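Local atomic coordinates of potential RNA-dependent RNA polymerase (Human picobirnavirus, PDB entry 5I62), a protein that catalyses RNA-templated RNA synthesis from ribonucleoside triphosphates and is thought to serve both transcription and replication of the viral double-stranded RNA genome. Residues A303-Y308 and I313-H318; R167-R172 and F298-A303; S80-L83 and E87-S90. All coordinates share one frame; numbering follows the deposited sequence.

Contact 1: A303-Y308 and I313-H318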
# COMPACT_ATOMS: atom_id res chain seq x y z
N ALA A 303 18.64 -0.18 5.31
CA ALA A 303 19.81 0.58 5.74
C ALA A 303 20.11 1.80 4.87
O ALA A 303 21.06 2.53 5.19
CB ALA A 303 21.05 -0.33 5.77
N ILE A 304 19.36 2.05 3.80
CA ILE A 304 19.73 3.11 2.85
C ILE A 304 19.66 4.47 3.54
O ILE A 304 18.76 4.70 4.37
CB ILE A 304 18.81 3.07 1.61
CG1 ILE A 304 19.34 3.98 0.48
CG2 ILE A 304 17.36 3.41 1.98
CD1 ILE A 304 18.61 3.78 -0.83
N PRO A 305 20.61 5.39 3.30
CA PRO A 305 20.51 6.72 3.89
C PRO A 305 19.24 7.42 3.41
O PRO A 305 18.65 7.05 2.40
CB PRO A 305 21.78 7.44 3.40
CG PRO A 305 22.75 6.31 3.09
CD PRO A 305 21.87 5.22 2.53
N LEU A 306 18.84 8.45 4.15
CA LEU A 306 17.65 9.24 3.84
C LEU A 306 18.01 10.71 3.66
O LEU A 306 18.46 11.35 4.61
CB LEU A 306 16.61 9.12 4.95
CG LEU A 306 15.34 9.94 4.74
CD1 LEU A 306 14.52 9.46 3.52
CD2 LEU A 306 14.49 9.88 6.01
N ALA A 307 17.76 11.24 2.46
CA ALA A 307 17.89 12.67 2.19
C ALA A 307 16.55 13.33 2.51
O ALA A 307 15.57 13.16 1.79
CB ALA A 307 18.30 12.92 0.74
N TYR A 308 16.49 14.07 3.61
CA TYR A 308 15.23 14.63 4.07
C TYR A 308 15.14 16.15 3.89
O TYR A 308 14.07 16.73 4.11
CB TYR A 308 14.97 14.26 5.54
CG TYR A 308 16.06 14.71 6.49
CD1 TYR A 308 15.99 15.95 7.13
CD2 TYR A 308 17.15 13.90 6.77
CE1 TYR A 308 16.97 16.36 8.00
CE2 TYR A 308 18.15 14.30 7.64
CZ TYR A 308 18.05 15.54 8.26
OH TYR A 308 19.04 15.95 9.12
N ILE A 313 21.20 14.58 5.26
CA ILE A 313 21.12 13.14 5.04
C ILE A 313 21.24 12.45 6.39
O ILE A 313 22.09 12.80 7.21
CB ILE A 313 22.20 12.65 4.06
CG1 ILE A 313 22.14 13.42 2.73
CG2 ILE A 313 22.06 11.14 3.82
CD1 ILE A 313 23.33 13.11 1.80
N ARG A 314 20.41 11.46 6.61
CA ARG A 314 20.47 10.67 7.83
C ARG A 314 20.93 9.26 7.47
O ARG A 314 20.56 8.75 6.42
CB ARG A 314 19.09 10.65 8.49
CG ARG A 314 19.05 9.91 9.80
CD ARG A 314 17.76 10.21 10.51
NE ARG A 314 17.73 9.53 11.79
CZ ARG A 314 16.80 9.74 12.71
NH1 ARG A 314 15.82 10.61 12.48
NH2 ARG A 314 16.84 9.06 13.84
N TYR A 315 21.73 8.64 8.35
CA TYR A 315 22.33 7.32 8.12
C TYR A 315 21.92 6.35 9.23
O TYR A 315 21.39 6.75 10.26
CB TYR A 315 23.86 7.40 8.04
CG TYR A 315 24.37 8.37 6.98
CD1 TYR A 315 24.45 9.74 7.24
CD2 TYR A 315 24.74 7.91 5.73
CE1 TYR A 315 24.91 10.63 6.25
CE2 TYR A 315 25.19 8.79 4.74
CZ TYR A 315 25.28 10.14 5.01
OH TYR A 315 25.72 11.00 4.01
N GLY A 316 22.18 5.07 9.00
CA GLY A 316 21.95 4.03 9.98
C GLY A 316 20.84 3.06 9.55
O GLY A 316 20.06 3.33 8.64
N ILE A 317 20.78 1.91 10.23
CA ILE A 317 19.75 0.94 9.89
C ILE A 317 18.39 1.44 10.37
O ILE A 317 18.28 2.26 11.29
CB ILE A 317 20.06 -0.46 10.45
CG1 ILE A 317 20.11 -0.45 11.98
CG2 ILE A 317 21.35 -1.01 9.84
CD1 ILE A 317 20.11 -1.87 12.60
N HIS A 318 17.33 0.95 9.73
CA HIS A 318 15.99 1.43 10.03
C HIS A 318 14.99 0.34 9.61
O HIS A 318 15.38 -0.73 9.14
CB HIS A 318 15.72 2.77 9.32
CG HIS A 318 16.07 2.76 7.86
ND1 HIS A 318 15.32 2.09 6.92
CD2 HIS A 318 17.08 3.35 7.18
CE1 HIS A 318 15.86 2.27 5.72
NE2 HIS A 318 16.93 3.03 5.85
O HOH W 1 23.01 3.90 6.67
O HOH W 2 19.61 5.56 6.93
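H318 and Y308 both turn CG to lie between backbone N and carbonyl carbon (chi1 50° and 58°), which swings H318's imidazole against I304 and Y308's ring against R314. H318 NE2 donates to I304 O at 2.9 Å; the oxygen lies close to the imidazole plane, the donor sits on a carbonyl lone pair, and the angle at hydrogen is 148°. At the other end, Y308 CE2 comes within 3.9 Å of R314 CB. The β-hairpin itself pairs L306 with R314, an antiparallel hydrogen-bonded pair, L306 N to R314 O 2.9 Å and R314 N to L306 O 2.8 Å. P305, lacking an N-H, fits just beyond this pair as an apolar wedge: its CB is 3.7 Å from I313 CG2, its CG as far from Y315 CD2. R314 extends away to a salt bridge with D93 on helix 89-97. G316 has backbone angles that would jam a CB against the preceding carbonyl; a water accepts from its N at 2.7 Å and donates to A303 O at 2.8 Å, bridging the two segments. Where regular strand pairing ends, histidine and water thus take over the bonding of backbone groups.

Contact 2: R167-R172 and F298-A303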
# COMPACT_ATOMS: atom_id res chain seq x y z
N ARG A 167 27.86 2.53 6.36
CA ARG A 167 26.58 3.22 6.36
C ARG A 167 26.21 3.83 5.01
O ARG A 167 25.14 4.40 4.89
CB ARG A 167 26.58 4.29 7.45
CG ARG A 167 27.43 5.50 7.11
CD ARG A 167 27.65 6.39 8.32
NE ARG A 167 28.20 7.67 7.89
CZ ARG A 167 27.86 8.85 8.41
NH1 ARG A 167 26.97 8.92 9.39
NH2 ARG A 167 28.42 9.95 7.93
N TYR A 168 27.05 3.68 3.98
CA TYR A 168 26.82 4.28 2.67
C TYR A 168 26.27 3.26 1.68
O TYR A 168 26.63 2.09 1.71
CB TYR A 168 28.12 4.87 2.09
CG TYR A 168 28.72 5.93 2.96
CD1 TYR A 168 28.20 7.23 2.95
CD2 TYR A 168 29.77 5.65 3.82
CE1 TYR A 168 28.74 8.22 3.76
CE2 TYR A 168 30.31 6.64 4.63
CZ TYR A 168 29.79 7.92 4.59
OH TYR A 168 30.33 8.89 5.39
N CYS A 169 25.41 3.74 0.78
CA CYS A 169 24.91 2.93 -0.32
C CYS A 169 25.71 3.30 -1.56
O CYS A 169 25.57 4.40 -2.08
CB CYS A 169 23.42 3.18 -0.52
SG CYS A 169 22.69 2.30 -1.93
N VAL A 170 26.55 2.38 -2.03
CA VAL A 170 27.32 2.63 -3.24
C VAL A 170 26.48 2.24 -4.45
O VAL A 170 25.86 1.17 -4.47
CB VAL A 170 28.65 1.86 -3.21
CG1 VAL A 170 29.39 2.01 -4.54
CG2 VAL A 170 29.51 2.32 -2.03
N MET A 171 26.43 3.12 -5.45
CA MET A 171 25.70 2.85 -6.70
C MET A 171 26.63 3.10 -7.87
O MET A 171 26.95 4.25 -8.19
CB MET A 171 24.45 3.72 -6.80
CG MET A 171 23.56 3.66 -5.56
SD MET A 171 21.91 4.28 -5.86
CE MET A 171 22.26 5.93 -6.54
N ARG A 172 27.08 2.02 -8.52
CA ARG A 172 27.81 2.13 -9.77
C ARG A 172 26.81 2.07 -10.92
O ARG A 172 26.10 1.08 -11.06
CB ARG A 172 28.85 1.01 -9.93
CG ARG A 172 30.11 1.18 -9.12
CD ARG A 172 31.07 2.20 -9.74
NE ARG A 172 31.48 1.91 -11.11
CZ ARG A 172 32.24 2.71 -11.86
NH1 ARG A 172 32.69 3.86 -11.36
NH2 ARG A 172 32.56 2.36 -13.10
N PHE A 298 19.38 -7.17 -1.02
CA PHE A 298 18.34 -7.34 -0.00
C PHE A 298 18.47 -6.40 1.20
O PHE A 298 17.44 -5.87 1.64
CB PHE A 298 18.31 -8.80 0.48
CG PHE A 298 17.34 -9.03 1.60
CD1 PHE A 298 16.00 -9.24 1.32
CD2 PHE A 298 17.75 -8.98 2.92
CE1 PHE A 298 15.08 -9.42 2.35
CE2 PHE A 298 16.83 -9.16 3.95
CZ PHE A 298 15.50 -9.38 3.65
N PRO A 299 19.64 -6.18 1.79
CA PRO A 299 19.67 -5.35 3.01
C PRO A 299 19.47 -3.86 2.76
O PRO A 299 19.26 -3.14 3.74
CB PRO A 299 21.07 -5.60 3.59
CG PRO A 299 21.85 -6.27 2.54
CD PRO A 299 20.91 -6.90 1.58
N ILE A 300 19.54 -3.37 1.52
CA ILE A 300 19.60 -1.92 1.30
C ILE A 300 18.33 -1.23 1.77
O ILE A 300 18.38 -0.13 2.32
CB ILE A 300 19.89 -1.62 -0.19
CG1 ILE A 300 21.31 -2.04 -0.55
CG2 ILE A 300 19.64 -0.14 -0.53
CD1 ILE A 300 21.55 -2.08 -2.04
N LYS A 301 17.17 -1.86 1.55
CA LYS A 301 15.92 -1.20 1.92
C LYS A 301 15.82 -0.98 3.43
O LYS A 301 15.00 -0.16 3.87
CB LYS A 301 14.73 -2.01 1.41
CG LYS A 301 14.58 -3.39 2.12
CD LYS A 301 13.40 -4.21 1.60
CE LYS A 301 13.77 -5.01 0.34
NZ LYS A 301 14.61 -6.21 0.66
N TYR A 302 16.62 -1.70 4.23
CA TYR A 302 16.64 -1.56 5.68
C TYR A 302 17.79 -0.71 6.20
O TYR A 302 17.93 -0.53 7.42
CB TYR A 302 16.70 -2.95 6.34
CG TYR A 302 15.57 -3.85 5.86
CD1 TYR A 302 14.26 -3.55 6.19
CD2 TYR A 302 15.82 -4.97 5.06
CE1 TYR A 302 13.21 -4.35 5.74
CE2 TYR A 302 14.77 -5.78 4.62
CZ TYR A 302 13.46 -5.45 4.97
OH TYR A 302 12.39 -6.22 4.56
N ALA A 303 18.64 -0.18 5.31
CA ALA A 303 19.81 0.58 5.74
C ALA A 303 20.11 1.80 4.87
O ALA A 303 21.06 2.53 5.19
CB ALA A 303 21.05 -0.33 5.77
O HOH W 1 23.01 3.90 6.67
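C169, on a strand, faces I300, on a short helical turn, with their CA atoms 7.4 Å apart, so the two backbones stand off and meet through side chains and a water. The turn is held by two i to i+3 bonds, Y302 N to P299 O and A303 N to I300 O, and I300 points from it toward the strand. C169 SG, anti to its own N (chi1 176°), reaches across to I300 CG2 at 4.1 Å. On the isoleucine it is thus the short branch that does the touching. This is a loose apolar touch, and it suits both residue types: a small sulfhydryl and a branched aliphatic chain fill a buried spot without needing a polar partner. V162 and V210 also pack on I300, while M164 packs on C169, so the pair belongs to a wider apolar cluster.

The strand belongs to the mixed sheet that probably forms part of the fingers of this right-hand polymerase, and the turn leads from helix 288-296 toward the hairpin 306-314, within the catalytic region of the family.

At the edge of the contact one water donates to R167 O and to A303 O, 2.8 Å from each. The two oxygens are 4.5 Å apart and both are acceptors, so they could not bond to each other directly; the water supplies both protons. On the far side of the turn, K301 NZ meets F298 O at 3.0 Å and forms a salt bridge with D330 on helix 327-345. R167 is the exposed end of the contact. Its backbone oxygen faces the turn, but its side chain leads away from it, and the guanidinium makes a cation-pi interaction with Y315.

Contact 3: S80-L83 and E87-S90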
# COMPACT_ATOMS: atom_id res chain seq x y z
N SER A 80 -5.05 16.69 1.69
CA SER A 80 -3.98 17.43 1.04
C SER A 80 -3.05 18.13 2.00
O SER A 80 -2.00 18.63 1.58
CB SER A 80 -4.59 18.45 0.09
OG SER A 80 -5.37 19.37 0.83
N VAL A 81 -3.41 18.23 3.28
CA VAL A 81 -2.65 19.07 4.20
C VAL A 81 -1.36 18.33 4.56
O VAL A 81 -1.38 17.33 5.29
CB VAL A 81 -3.45 19.46 5.44
CG1 VAL A 81 -2.59 20.28 6.39
CG2 VAL A 81 -4.70 20.23 5.04
N MET A 82 -0.25 18.84 4.06
CA MET A 82 1.07 18.29 4.31
C MET A 82 1.81 19.17 5.31
O MET A 82 2.05 20.36 5.05
CB MET A 82 1.82 18.18 2.98
CG MET A 82 3.26 17.83 3.10
SD MET A 82 4.08 17.97 1.48
CE MET A 82 5.65 17.24 1.90
N LEU A 83 2.18 18.60 6.45
CA LEU A 83 2.83 19.38 7.48
C LEU A 83 4.26 19.73 7.07
O LEU A 83 4.88 19.03 6.27
CB LEU A 83 2.85 18.62 8.80
CG LEU A 83 1.51 18.30 9.49
CD1 LEU A 83 1.75 17.59 10.81
CD2 LEU A 83 0.69 19.56 9.71
N GLU A 87 7.60 19.49 11.54
CA GLU A 87 6.56 18.77 12.28
C GLU A 87 6.45 17.29 11.89
O GLU A 87 5.51 16.62 12.32
CB GLU A 87 5.21 19.46 12.10
CG GLU A 87 5.23 20.93 12.48
CD GLU A 87 4.05 21.70 11.90
OE1 GLU A 87 4.21 22.90 11.59
OE2 GLU A 87 2.96 21.10 11.75
N ARG A 88 7.39 16.79 11.08
CA ARG A 88 7.42 15.42 10.62
C ARG A 88 8.66 14.67 11.11
O ARG A 88 8.86 13.52 10.72
CB ARG A 88 7.36 15.37 9.09
CG ARG A 88 6.06 15.91 8.48
CD ARG A 88 6.08 15.91 6.96
NE ARG A 88 6.21 14.56 6.42
CZ ARG A 88 6.75 14.27 5.24
NH1 ARG A 88 7.22 15.25 4.46
NH2 ARG A 88 6.82 13.01 4.83
N MET A 89 9.51 15.31 11.92
CA MET A 89 10.78 14.68 12.30
C MET A 89 10.55 13.44 13.15
O MET A 89 11.36 12.50 13.10
CB MET A 89 11.66 15.68 13.06
CG MET A 89 12.10 16.88 12.24
SD MET A 89 13.03 16.46 10.74
CE MET A 89 14.33 15.42 11.41
N SER A 90 9.49 13.43 13.96
CA SER A 90 9.14 12.24 14.73
C SER A 90 8.72 11.10 13.83
O SER A 90 8.99 9.93 14.12
CB SER A 90 8.01 12.56 15.71
OG SER A 90 8.51 13.27 16.83
O HOH W 3 6.96 18.20 4.71
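R88 and L83 meet where the loop 80-83 runs past the residues leading into helix 89-97, and the arginine can be traced outward along its whole length. Its CB points toward the loop. CG follows and passes L83 CB at 4.2 Å. CD then meets the backbone, 3.4 Å from L83 O. There the chain bends (chi3 63°) and carries the guanidinium toward M82, whose CE lies 3.6 Å from R88 NH1 and approaches the group obliquely. M82 can reach this far because its chain is fully extended, and a flexible thioether with a small methyl end is well suited to lying beside a flat charged group. NH1 then donates to a water at 3.0 Å that sits at the guanidinium edge, in its plane, and the water in turn donates to L83 O at 2.7 Å. The other terminal nitrogen, NH2, bonds G185 O on strand 176-189, and the side chain also rests on L184 and W186 of that strand.

E87 takes the outer side of L83. The two side chains cross at about a right angle, with E87 OE2 3.4 Å from L83 CD2 and E87 CB 4.1 Å from L83 CD1; this is van der Waals packing beside a carboxylate that stays at the surface. The L83 backbone is held by Q200: L83 N bonds the amide oxygen, and Q200 NE2 donates to V81 O.

Arginine therefore does two jobs here: its CG and CD pass the side chain and carbonyl of L83, while its buried tip bonds a water and a strand carbonyl, acceptors that would help stabilise the positive charge and that tie the start of the helix to both loop and sheet.

None of the three contacts is deep core. Contact 1 has six of twelve touching residues buried; contacts 2 and 3 each mix buried residues (C169, I300; M82, R88) with an exposed one (R167; E87). Contacts 1 and 2 include strands of one mixed sheet, and contact 3 reaches it through R88. Contacts 1 and 2, centres about 9 Å apart, share A303 and one water, and H318 N probably bonds Y302 O between them. Contact 3 lies about 18 Å from contact 1, centre to centre, but helix 89-97, which it introduces, packs on that hairpin. Contact 1 pairs backbones directly; contact 2 is a sparse apolar touch with a bridging water; contact 3 combines side-chain packing with a water-bridged arginine.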